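Local coordinates for protein protocadherin gamma-B3 (Homo sapiens, PDB 5K8R) that probably mediates calcium-dependent adhesion between cells through its extracellular cadherin repeats and may help to set up specific neuronal connections in the brain, at residues 45-48 and 53-56; 260-265 and 285-290; 269-274 and 303-308; 352-357 and 362-367. One frame throughout, in Å; residues are numbered along the deposited sequence.

Interaction 1. Residues 45-48 and 53-56; sequences FTVS and NLLV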
# COMPACT_ATOMS: atom_id res chain seq x y z
N PHE A 45 -51.94 25.28 28.65
CA PHE A 45 -53.33 25.00 28.97
C PHE A 45 -53.99 26.24 29.55
O PHE A 45 -53.32 27.11 30.12
CB PHE A 45 -53.46 23.84 29.97
CG PHE A 45 -52.74 22.59 29.56
CD1 PHE A 45 -51.48 22.31 30.07
CD2 PHE A 45 -53.32 21.70 28.68
CE1 PHE A 45 -50.81 21.16 29.69
CE2 PHE A 45 -52.65 20.55 28.30
CZ PHE A 45 -51.40 20.28 28.81
N THR A 46 -55.31 26.32 29.39
CA THR A 46 -56.10 27.38 30.01
C THR A 46 -57.36 26.76 30.60
O THR A 46 -57.93 25.82 30.04
CB THR A 46 -56.49 28.48 29.00
OG1 THR A 46 -57.04 27.88 27.82
CG2 THR A 46 -55.28 29.32 28.63
N VAL A 47 -57.78 27.29 31.75
CA VAL A 47 -59.00 26.84 32.41
C VAL A 47 -60.14 27.76 31.99
O VAL A 47 -60.03 28.98 32.12
CB VAL A 47 -58.83 26.82 33.94
CG1 VAL A 47 -60.11 26.39 34.61
CG2 VAL A 47 -57.68 25.90 34.33
N SER A 48 -61.21 27.18 31.48
CA SER A 48 -62.39 27.96 31.13
C SER A 48 -63.10 28.38 32.41
O SER A 48 -63.65 27.52 33.10
CB SER A 48 -63.33 27.14 30.23
OG SER A 48 -62.90 27.16 28.88
N ASN A 53 -63.33 23.87 32.47
CA ASN A 53 -62.70 22.88 31.61
C ASN A 53 -61.26 23.26 31.32
O ASN A 53 -60.98 24.39 30.90
CB ASN A 53 -63.47 22.74 30.29
CG ASN A 53 -64.88 22.21 30.50
OD1 ASN A 53 -65.19 21.61 31.53
ND2 ASN A 53 -65.74 22.42 29.51
N LEU A 54 -60.35 22.32 31.57
CA LEU A 54 -58.96 22.47 31.16
C LEU A 54 -58.85 22.19 29.67
O LEU A 54 -59.23 21.11 29.20
CB LEU A 54 -58.06 21.53 31.96
CG LEU A 54 -56.55 21.72 31.79
CD1 LEU A 54 -56.14 23.08 32.32
CD2 LEU A 54 -55.79 20.61 32.49
N LEU A 55 -58.33 23.17 28.92
CA LEU A 55 -58.27 23.12 27.47
C LEU A 55 -56.85 23.42 26.99
O LEU A 55 -56.06 24.06 27.68
CB LEU A 55 -59.24 24.13 26.83
CG LEU A 55 -60.70 24.12 27.27
CD1 LEU A 55 -61.46 25.24 26.58
CD2 LEU A 55 -61.35 22.78 26.98
N VAL A 56 -56.56 22.96 25.77
CA VAL A 56 -55.28 23.22 25.14
C VAL A 56 -55.22 24.67 24.67
O VAL A 56 -56.12 25.14 23.96
CB VAL A 56 -55.04 22.25 23.96
CG1 VAL A 56 -53.79 22.64 23.20
CG2 VAL A 56 -54.95 20.82 24.46
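Leu54 and its neighbours Phe45 and Val47 form the tightly packed side of a beta hairpin in the first cadherin repeat, made by strands 45-47 and 53-56. The two strands belong to a three-stranded antiparallel sheet, in which 45-47 is an outermost strand and 53-56 also pairs with strand 16-19. On the inner side, Leu54 carries CG anti to its backbone N (chi1 -171°), which brings CD1 back over the facing strand. There CD1 rests against Phe45 CB at 3.6 Å and against Val47 CG2 at 3.8 Å. Leu20 and Phe76 close round the same leucine, while the Phe45 ring meets the ring of Phe76, tying this sheet to strand 73-80 of the other one. The opposite side of the hairpin is looser. Thr46 and Leu55, both partly exposed, lie there as a hydrogen-bonded pair whose side chains barely meet, Thr46 OG1 and Leu55 CB being 4.5 Å apart. Ser48 is poorly ordered, so the approach of its hydroxyl to Leu55 carries little weight. Between the two sides runs the backbone pairing: Thr46 N bonds to Leu55 O and Leu55 N to Thr46 O, each at 2.9 Å, and Ser48 N gives a nearly straight bond (172°) to Asn53 O. Leu55 O has a further close neighbour besides the amide of Thr46: the CA of Phe45 approaches it at 3.2 Å in a CA-H...O contact, and the same oxygen lies at the edge of the Phe45 ring, near its plane.

Interaction 2. Residues 260-265 and 285-290; sequences QLFKLD and YTIGVE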
# COMPACT_ATOMS: atom_id res chain seq x y z
N GLN A 260 28.31 -4.13 -20.11
CA GLN A 260 28.95 -3.06 -20.85
C GLN A 260 28.48 -2.96 -22.30
O GLN A 260 29.03 -2.18 -23.07
CB GLN A 260 30.47 -3.24 -20.83
CG GLN A 260 31.09 -3.15 -19.44
CD GLN A 260 31.03 -1.75 -18.87
OE1 GLN A 260 30.34 -1.49 -17.88
NE2 GLN A 260 31.77 -0.83 -19.49
N LEU A 261 27.47 -3.75 -22.68
CA LEU A 261 27.00 -3.79 -24.06
C LEU A 261 25.55 -3.38 -24.22
O LEU A 261 25.21 -2.68 -25.18
CB LEU A 261 27.19 -5.20 -24.64
CG LEU A 261 28.38 -5.39 -25.58
CD1 LEU A 261 28.20 -4.56 -26.85
CD2 LEU A 261 29.69 -5.02 -24.89
N PHE A 262 24.67 -3.79 -23.31
CA PHE A 262 23.24 -3.51 -23.43
C PHE A 262 22.73 -2.78 -22.19
O PHE A 262 23.32 -2.86 -21.11
CB PHE A 262 22.44 -4.79 -23.66
CG PHE A 262 22.79 -5.50 -24.93
CD1 PHE A 262 22.30 -5.04 -26.15
CD2 PHE A 262 23.59 -6.63 -24.92
CE1 PHE A 262 22.62 -5.69 -27.33
CE2 PHE A 262 23.91 -7.28 -26.10
CZ PHE A 262 23.42 -6.81 -27.30
N LYS A 263 21.62 -2.08 -22.37
CA LYS A 263 20.98 -1.30 -21.31
C LYS A 263 19.48 -1.46 -21.42
O LYS A 263 18.92 -1.34 -22.52
CB LYS A 263 21.37 0.18 -21.40
CG LYS A 263 20.57 1.09 -20.48
CD LYS A 263 20.93 2.55 -20.70
CE LYS A 263 20.05 3.47 -19.86
NZ LYS A 263 20.17 3.18 -18.40
N LEU A 264 18.82 -1.73 -20.29
CA LEU A 264 17.37 -1.88 -20.23
C LEU A 264 16.80 -0.77 -19.36
O LEU A 264 17.12 -0.68 -18.17
CB LEU A 264 16.99 -3.25 -19.67
CG LEU A 264 15.49 -3.55 -19.59
CD1 LEU A 264 14.87 -3.56 -20.97
CD2 LEU A 264 15.24 -4.87 -18.87
N ASP A 265 15.97 0.08 -19.96
CA ASP A 265 15.35 1.18 -19.23
C ASP A 265 14.40 0.64 -18.17
O ASP A 265 13.57 -0.24 -18.45
CB ASP A 265 14.61 2.10 -20.19
CG ASP A 265 14.27 3.45 -19.57
OD1 ASP A 265 13.71 3.48 -18.46
OD2 ASP A 265 14.56 4.48 -20.21
N TYR A 285 22.90 -13.38 -27.82
CA TYR A 285 22.82 -13.03 -26.40
C TYR A 285 21.45 -13.44 -25.88
O TYR A 285 20.43 -12.97 -26.39
CB TYR A 285 23.04 -11.53 -26.19
CG TYR A 285 24.43 -11.04 -26.52
CD1 TYR A 285 25.42 -10.95 -25.55
CD2 TYR A 285 24.76 -10.65 -27.82
CE1 TYR A 285 26.69 -10.50 -25.85
CE2 TYR A 285 26.03 -10.20 -28.13
CZ TYR A 285 26.99 -10.12 -27.14
OH TYR A 285 28.25 -9.67 -27.44
N THR A 286 21.43 -14.29 -24.86
CA THR A 286 20.21 -14.67 -24.17
C THR A 286 20.25 -14.07 -22.77
O THR A 286 21.12 -14.41 -21.97
CB THR A 286 20.04 -16.18 -24.11
OG1 THR A 286 19.85 -16.70 -25.43
CG2 THR A 286 18.83 -16.55 -23.25
N ILE A 287 19.31 -13.17 -22.48
CA ILE A 287 19.31 -12.37 -21.26
C ILE A 287 17.97 -12.53 -20.57
O ILE A 287 16.92 -12.45 -21.22
CB ILE A 287 19.59 -10.89 -21.56
CG1 ILE A 287 20.90 -10.73 -22.34
CG2 ILE A 287 19.64 -10.09 -20.27
CD1 ILE A 287 21.08 -9.36 -22.94
N GLY A 288 17.99 -12.73 -19.25
CA GLY A 288 16.77 -12.79 -18.47
C GLY A 288 16.33 -11.40 -18.04
O GLY A 288 17.14 -10.56 -17.64
N VAL A 289 15.02 -11.16 -18.12
CA VAL A 289 14.43 -9.87 -17.81
C VAL A 289 13.38 -10.06 -16.71
O VAL A 289 12.55 -10.97 -16.79
CB VAL A 289 13.80 -9.21 -19.05
CG1 VAL A 289 13.08 -7.93 -18.68
CG2 VAL A 289 14.88 -8.94 -20.10
N GLU A 290 13.43 -9.19 -15.70
CA GLU A 290 12.52 -9.21 -14.57
C GLU A 290 11.70 -7.93 -14.55
O GLU A 290 12.22 -6.84 -14.80
CB GLU A 290 13.28 -9.36 -13.25
CG GLU A 290 12.42 -9.22 -12.00
CD GLU A 290 13.25 -9.04 -10.74
OE1 GLU A 290 14.43 -8.64 -10.86
OE2 GLU A 290 12.72 -9.30 -9.64
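Phe262 and Ile287 face each other across two strands that run in nearly the same direction, 17° apart; their CA atoms are separated by 9.9 Å, and those of Leu264 and Val289 by 8.9 Å. The axes of 262-264 and 285-290 come no closer than 10.6 Å, too far for backbone hydrogen bonds, so only side chains bridge the gap. The Phe262 ring has the largest share. It presents its edge to the face of Tyr285 in a T-shaped pair, with planes at 73° and centroids 5.2 Å apart. CE2 is the atom that makes the approach, standing 3.8 Å above the tyrosine plane over the middle of the ring, while CZ leans toward the CD2 side. This is the interior of the beta sandwich of the third cadherin repeat: 262-264 is an outermost strand of one sheet, and 285-290 belongs to 284-292, an inner strand of the other. Replacing Tyr285 by an alanine would probably leave the Phe262 edge without the aromatic face beneath it and open a gap beside Ile307, which also touches the tyrosine. The same phenylalanine uses CD2 to reach Ile287 CD1 at 4.2 Å. Further along, Leu264 swings CG away from its backbone N (chi1 -178°) and extends CD2 inward to Val289 CG1, 3.8 Å away. Tyr249 and Phe251, from strand 248-252, cover Leu264 as well.

Interaction 3. Residues 269-274 and 303-308; sequences GELTTI and VQIDIS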
# COMPACT_ATOMS: atom_id res chain seq x y z
N GLY A 269 11.19 0.17 -20.38
CA GLY A 269 11.48 -1.19 -20.76
C GLY A 269 12.12 -1.33 -22.12
O GLY A 269 12.20 -2.45 -22.65
N GLU A 270 12.57 -0.23 -22.70
CA GLU A 270 13.19 -0.25 -24.01
C GLU A 270 14.64 -0.70 -23.90
O GLU A 270 15.42 -0.11 -23.14
CB GLU A 270 13.12 1.13 -24.66
CG GLU A 270 13.83 1.21 -26.00
CD GLU A 270 13.81 2.61 -26.59
OE1 GLU A 270 13.01 3.45 -26.11
OE2 GLU A 270 14.59 2.87 -27.53
N LEU A 271 15.00 -1.74 -24.65
CA LEU A 271 16.37 -2.25 -24.66
C LEU A 271 17.17 -1.52 -25.73
O LEU A 271 16.72 -1.38 -26.87
CB LEU A 271 16.37 -3.75 -24.91
CG LEU A 271 17.44 -4.61 -24.22
CD1 LEU A 271 17.12 -6.08 -24.39
CD2 LEU A 271 18.83 -4.30 -24.75
N THR A 272 18.36 -1.04 -25.35
CA THR A 272 19.26 -0.35 -26.26
C THR A 272 20.66 -0.91 -26.09
O THR A 272 20.95 -1.67 -25.16
CB THR A 272 19.25 1.16 -26.02
OG1 THR A 272 19.59 1.44 -24.66
CG2 THR A 272 17.89 1.76 -26.34
N THR A 273 21.55 -0.52 -27.00
CA THR A 273 22.95 -0.88 -26.92
C THR A 273 23.76 0.29 -26.38
O THR A 273 23.44 1.45 -26.62
CB THR A 273 23.50 -1.30 -28.28
OG1 THR A 273 23.49 -0.18 -29.17
CG2 THR A 273 22.65 -2.42 -28.88
N ILE A 274 24.82 -0.03 -25.63
CA ILE A 274 25.76 0.97 -25.15
C ILE A 274 27.18 0.70 -25.61
O ILE A 274 28.04 1.58 -25.44
CB ILE A 274 25.72 1.09 -23.61
CG1 ILE A 274 26.10 -0.24 -22.95
CG2 ILE A 274 24.34 1.55 -23.15
CD1 ILE A 274 26.02 -0.21 -21.44
N VAL A 303 15.14 -12.58 -23.49
CA VAL A 303 15.43 -11.76 -24.66
C VAL A 303 16.59 -12.40 -25.40
O VAL A 303 17.66 -12.63 -24.80
CB VAL A 303 15.76 -10.31 -24.27
CG1 VAL A 303 16.49 -9.61 -25.41
CG2 VAL A 303 14.49 -9.56 -23.91
N GLN A 304 16.40 -12.70 -26.68
CA GLN A 304 17.44 -13.29 -27.51
C GLN A 304 17.78 -12.31 -28.62
O GLN A 304 16.96 -12.03 -29.50
CB GLN A 304 16.99 -14.63 -28.09
CG GLN A 304 18.07 -15.34 -28.89
CD GLN A 304 17.70 -16.76 -29.26
OE1 GLN A 304 16.77 -17.34 -28.69
NE2 GLN A 304 18.43 -17.34 -30.20
N ILE A 305 19.00 -11.78 -28.58
CA ILE A 305 19.51 -10.84 -29.57
C ILE A 305 20.52 -11.59 -30.43
O ILE A 305 21.63 -11.89 -29.97
CB ILE A 305 20.13 -9.60 -28.92
CG1 ILE A 305 19.13 -8.94 -27.97
CG2 ILE A 305 20.60 -8.62 -29.99
CD1 ILE A 305 19.72 -7.81 -27.15
N ASP A 306 20.13 -11.90 -31.66
CA ASP A 306 21.01 -12.58 -32.60
C ASP A 306 21.75 -11.55 -33.45
O ASP A 306 21.17 -10.56 -33.89
CB ASP A 306 20.22 -13.54 -33.49
CG ASP A 306 19.55 -14.64 -32.70
OD1 ASP A 306 20.13 -15.09 -31.69
OD2 ASP A 306 18.43 -15.05 -33.09
N ILE A 307 23.04 -11.80 -33.68
CA ILE A 307 23.90 -10.90 -34.43
C ILE A 307 24.23 -11.56 -35.77
O ILE A 307 24.63 -12.73 -35.81
CB ILE A 307 25.18 -10.56 -33.65
CG1 ILE A 307 24.82 -9.88 -32.33
CG2 ILE A 307 26.08 -9.67 -34.48
CD1 ILE A 307 26.02 -9.40 -31.55
N SER A 308 24.06 -10.81 -36.85
CA SER A 308 24.35 -11.28 -38.19
C SER A 308 25.72 -10.79 -38.65
O SER A 308 26.19 -9.72 -38.23
CB SER A 308 23.27 -10.82 -39.18
OG SER A 308 23.09 -9.42 -39.11
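Leu271 meets Val303 and Ile305 with a single methyl. Its CD1 comes tip to tip with Val303 CG1 at 3.7 Å and with Ile305 CD1 at 4.2 Å, bridging strand 270-273 and residues 303-308 of strand 298-308, whose CA atoms at Leu271 and Val303 are 9.6 Å apart. Ile305 reaches the meeting point with its longer branch: CG1 lies beside the backbone N (chi1 -55°), and from there the chain runs on extended to CD1. Val303 needs only one methyl, CG1, which points off on the far side from its amide N. In the next shell, Phe262 packs against both Leu271 and Ile305, Leu232 against Leu271 and Val303, and Val221 against Ile305, so apolar side chains from several strands gather round the three buried tips. Backbone hydrogen bonds position them from behind. Leu271 is tied to Val231 and Leu232 in one sheet of the beta sandwich of the third cadherin repeat, and the strand of Val303 and Ile305 is paired with 284-292 in the other. Side chains alternate along this second strand, so Gln304 and Asp306 face outward. There Gln304 NE2 donates to the syn lone pair of Asp306 OD1 at 3.2 Å, with the oxygen close to the amide plane. Ser284 OG also bonds to OD1, and Arg218 forms a salt bridge with OD2. Between these two segments the contact is therefore one of dispersion among methyl groups, with no hydrogen bond across it, while the Gln304 and Asp306 polar groups find their partners on the other side of the strand.

Interaction 4. Residues 352-357 and 362-367; sequences ILCQLK and FKIVQD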
# COMPACT_ATOMS: atom_id res chain seq x y z
N ILE A 352 38.07 -16.64 -49.75
CA ILE A 352 39.21 -15.84 -50.19
C ILE A 352 39.63 -16.28 -51.59
O ILE A 352 39.81 -17.47 -51.85
CB ILE A 352 40.40 -15.96 -49.22
CG1 ILE A 352 39.98 -15.53 -47.81
CG2 ILE A 352 41.57 -15.12 -49.70
CD1 ILE A 352 41.07 -15.68 -46.78
N LEU A 353 39.79 -15.31 -52.48
CA LEU A 353 40.42 -15.50 -53.78
C LEU A 353 41.79 -14.86 -53.75
O LEU A 353 41.91 -13.64 -53.52
CB LEU A 353 39.57 -14.91 -54.91
CG LEU A 353 40.23 -14.86 -56.29
CD1 LEU A 353 40.63 -16.25 -56.75
CD2 LEU A 353 39.31 -14.20 -57.30
N CYS A 354 42.83 -15.66 -53.95
CA CYS A 354 44.21 -15.21 -53.91
C CYS A 354 44.80 -15.26 -55.31
O CYS A 354 44.73 -16.30 -55.98
CB CYS A 354 45.04 -16.07 -52.95
SG CYS A 354 46.80 -15.68 -52.93
N GLN A 355 45.37 -14.15 -55.76
CA GLN A 355 45.88 -14.05 -57.12
C GLN A 355 47.18 -13.25 -57.13
O GLN A 355 47.54 -12.57 -56.17
CB GLN A 355 44.84 -13.41 -58.05
CG GLN A 355 44.18 -12.17 -57.50
CD GLN A 355 43.01 -11.71 -58.35
OE1 GLN A 355 42.57 -12.42 -59.25
NE2 GLN A 355 42.50 -10.52 -58.06
N LEU A 356 47.88 -13.36 -58.26
CA LEU A 356 49.20 -12.77 -58.46
C LEU A 356 49.09 -11.61 -59.44
O LEU A 356 48.61 -11.79 -60.57
CB LEU A 356 50.18 -13.83 -58.98
CG LEU A 356 51.66 -13.47 -59.08
CD1 LEU A 356 52.01 -12.35 -58.12
CD2 LEU A 356 52.52 -14.70 -58.81
N LYS A 357 49.52 -10.43 -59.01
CA LYS A 357 49.45 -9.21 -59.81
C LYS A 357 50.82 -8.95 -60.44
O LYS A 357 51.77 -8.61 -59.73
CB LYS A 357 48.99 -8.03 -58.97
CG LYS A 357 48.86 -6.73 -59.74
CD LYS A 357 48.61 -5.55 -58.82
CE LYS A 357 49.81 -5.28 -57.93
NZ LYS A 357 49.60 -4.11 -57.03
N PHE A 362 56.63 -16.55 -62.37
CA PHE A 362 56.12 -17.36 -61.27
C PHE A 362 54.63 -17.63 -61.50
O PHE A 362 54.03 -17.13 -62.46
CB PHE A 362 56.35 -16.67 -59.92
CG PHE A 362 57.77 -16.22 -59.70
CD1 PHE A 362 58.78 -17.14 -59.54
CD2 PHE A 362 58.08 -14.87 -59.65
CE1 PHE A 362 60.09 -16.73 -59.34
CE2 PHE A 362 59.38 -14.45 -59.45
CZ PHE A 362 60.39 -15.39 -59.29
N LYS A 363 54.04 -18.42 -60.61
CA LYS A 363 52.68 -18.89 -60.76
C LYS A 363 52.17 -19.45 -59.44
O LYS A 363 52.87 -20.24 -58.80
CB LYS A 363 52.60 -19.96 -61.86
CG LYS A 363 51.24 -20.61 -62.01
CD LYS A 363 51.31 -21.81 -62.95
CE LYS A 363 52.26 -22.88 -62.42
NZ LYS A 363 52.29 -24.09 -63.29
N ILE A 364 50.97 -19.06 -59.04
CA ILE A 364 50.40 -19.52 -57.78
C ILE A 364 49.70 -20.86 -58.01
O ILE A 364 48.86 -20.99 -58.90
CB ILE A 364 49.42 -18.48 -57.21
CG1 ILE A 364 50.19 -17.27 -56.67
CG2 ILE A 364 48.56 -19.09 -56.11
CD1 ILE A 364 49.31 -16.24 -56.00
N VAL A 365 50.06 -21.85 -57.20
CA VAL A 365 49.46 -23.18 -57.25
C VAL A 365 48.77 -23.43 -55.92
O VAL A 365 49.43 -23.47 -54.87
CB VAL A 365 50.50 -24.27 -57.55
CG1 VAL A 365 49.84 -25.64 -57.55
CG2 VAL A 365 51.19 -24.01 -58.87
N GLN A 366 47.47 -23.62 -55.94
CA GLN A 366 46.69 -23.84 -54.74
C GLN A 366 46.80 -25.24 -54.16
O GLN A 366 46.63 -26.20 -54.86
CB GLN A 366 45.24 -23.50 -55.04
CG GLN A 366 44.25 -23.96 -54.00
CD GLN A 366 42.99 -23.16 -53.95
OE1 GLN A 366 42.40 -22.82 -54.95
NE2 GLN A 366 42.56 -22.87 -52.76
N ASP A 367 47.09 -25.32 -52.87
CA ASP A 367 47.24 -26.59 -52.17
C ASP A 367 46.01 -26.97 -51.34
O ASP A 367 45.52 -28.07 -51.47
CB ASP A 367 48.48 -26.57 -51.31
CG ASP A 367 49.73 -26.61 -52.11
OD1 ASP A 367 49.80 -27.40 -53.04
OD2 ASP A 367 50.66 -25.87 -51.80
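Ile364 reaches from strand 362-366 to strand 352-357 and has the largest share of the contact. Its CB points toward the facing strand, and CG1 stands beside the backbone N (chi1 -72°), which sends the longer branch across. CG1 meets Leu356 twice, 4.1 Å from both CB and CD2. Extended beyond it, CD1 settles against the backbone of the other strand: Gln355 C lies 3.8 Å away, Leu356 CB 3.9 Å and Cys354 SG 4.0 Å. The methyl is thus held among a carbonyl carbon, an aliphatic carbon and a thiol sulfur, and Ile339 and Tyr372 add to the enclosure of the same side chain. Leu356 leans the other way as well, its CD2 reaching Phe362 CB at 4.4 Å, while the Phe362 ring turns off to an edge-to-face meeting with Tyr388. The strands run antiparallel (170°), but they are not hydrogen-bonded to each other. Each is an outermost strand of a different sheet in the beta sandwich of the fourth cadherin repeat, 352-357 pairing with 387-396 and 362-366 with 371-376, and the chain passes from one sheet to the other in four residues. Trimmed to an alanine, Ile364 would lose the branch that spans the two edges, which is likely to leave Cys354 SG and Leu356 CB without their partner on the facing strand and open a gap at this border of the sandwich. With Gln355 and Lys363 pointing away, the two edge strands meet here by van der Waals contact of aliphatic groups with sulfur and a carbonyl carbon, without any hydrogen bond across.

In the fold
Interactions 2 and 3 share the sandwich of the third cadherin repeat: their centres are 7 Å apart and their segments alternate along the chain. Within the sheets they join through probable backbone hydrogen bonds, Leu261 O to Ile274 N at 2.7 Å and Tyr285 O to Ile305 N at 2.9 Å. Interaction 1, in the first repeat, and interaction 4, in the fourth, stand about 143 Å apart between centres, a measure of how elongated the chain is. Interaction 4 comes within about 18 Å of interaction 3, nearest atoms. None supplies a calcium ligand; the side chains of Val56, Tyr285 and Cys354 lie about 13, 11 and 13 Å from bound calcium ions.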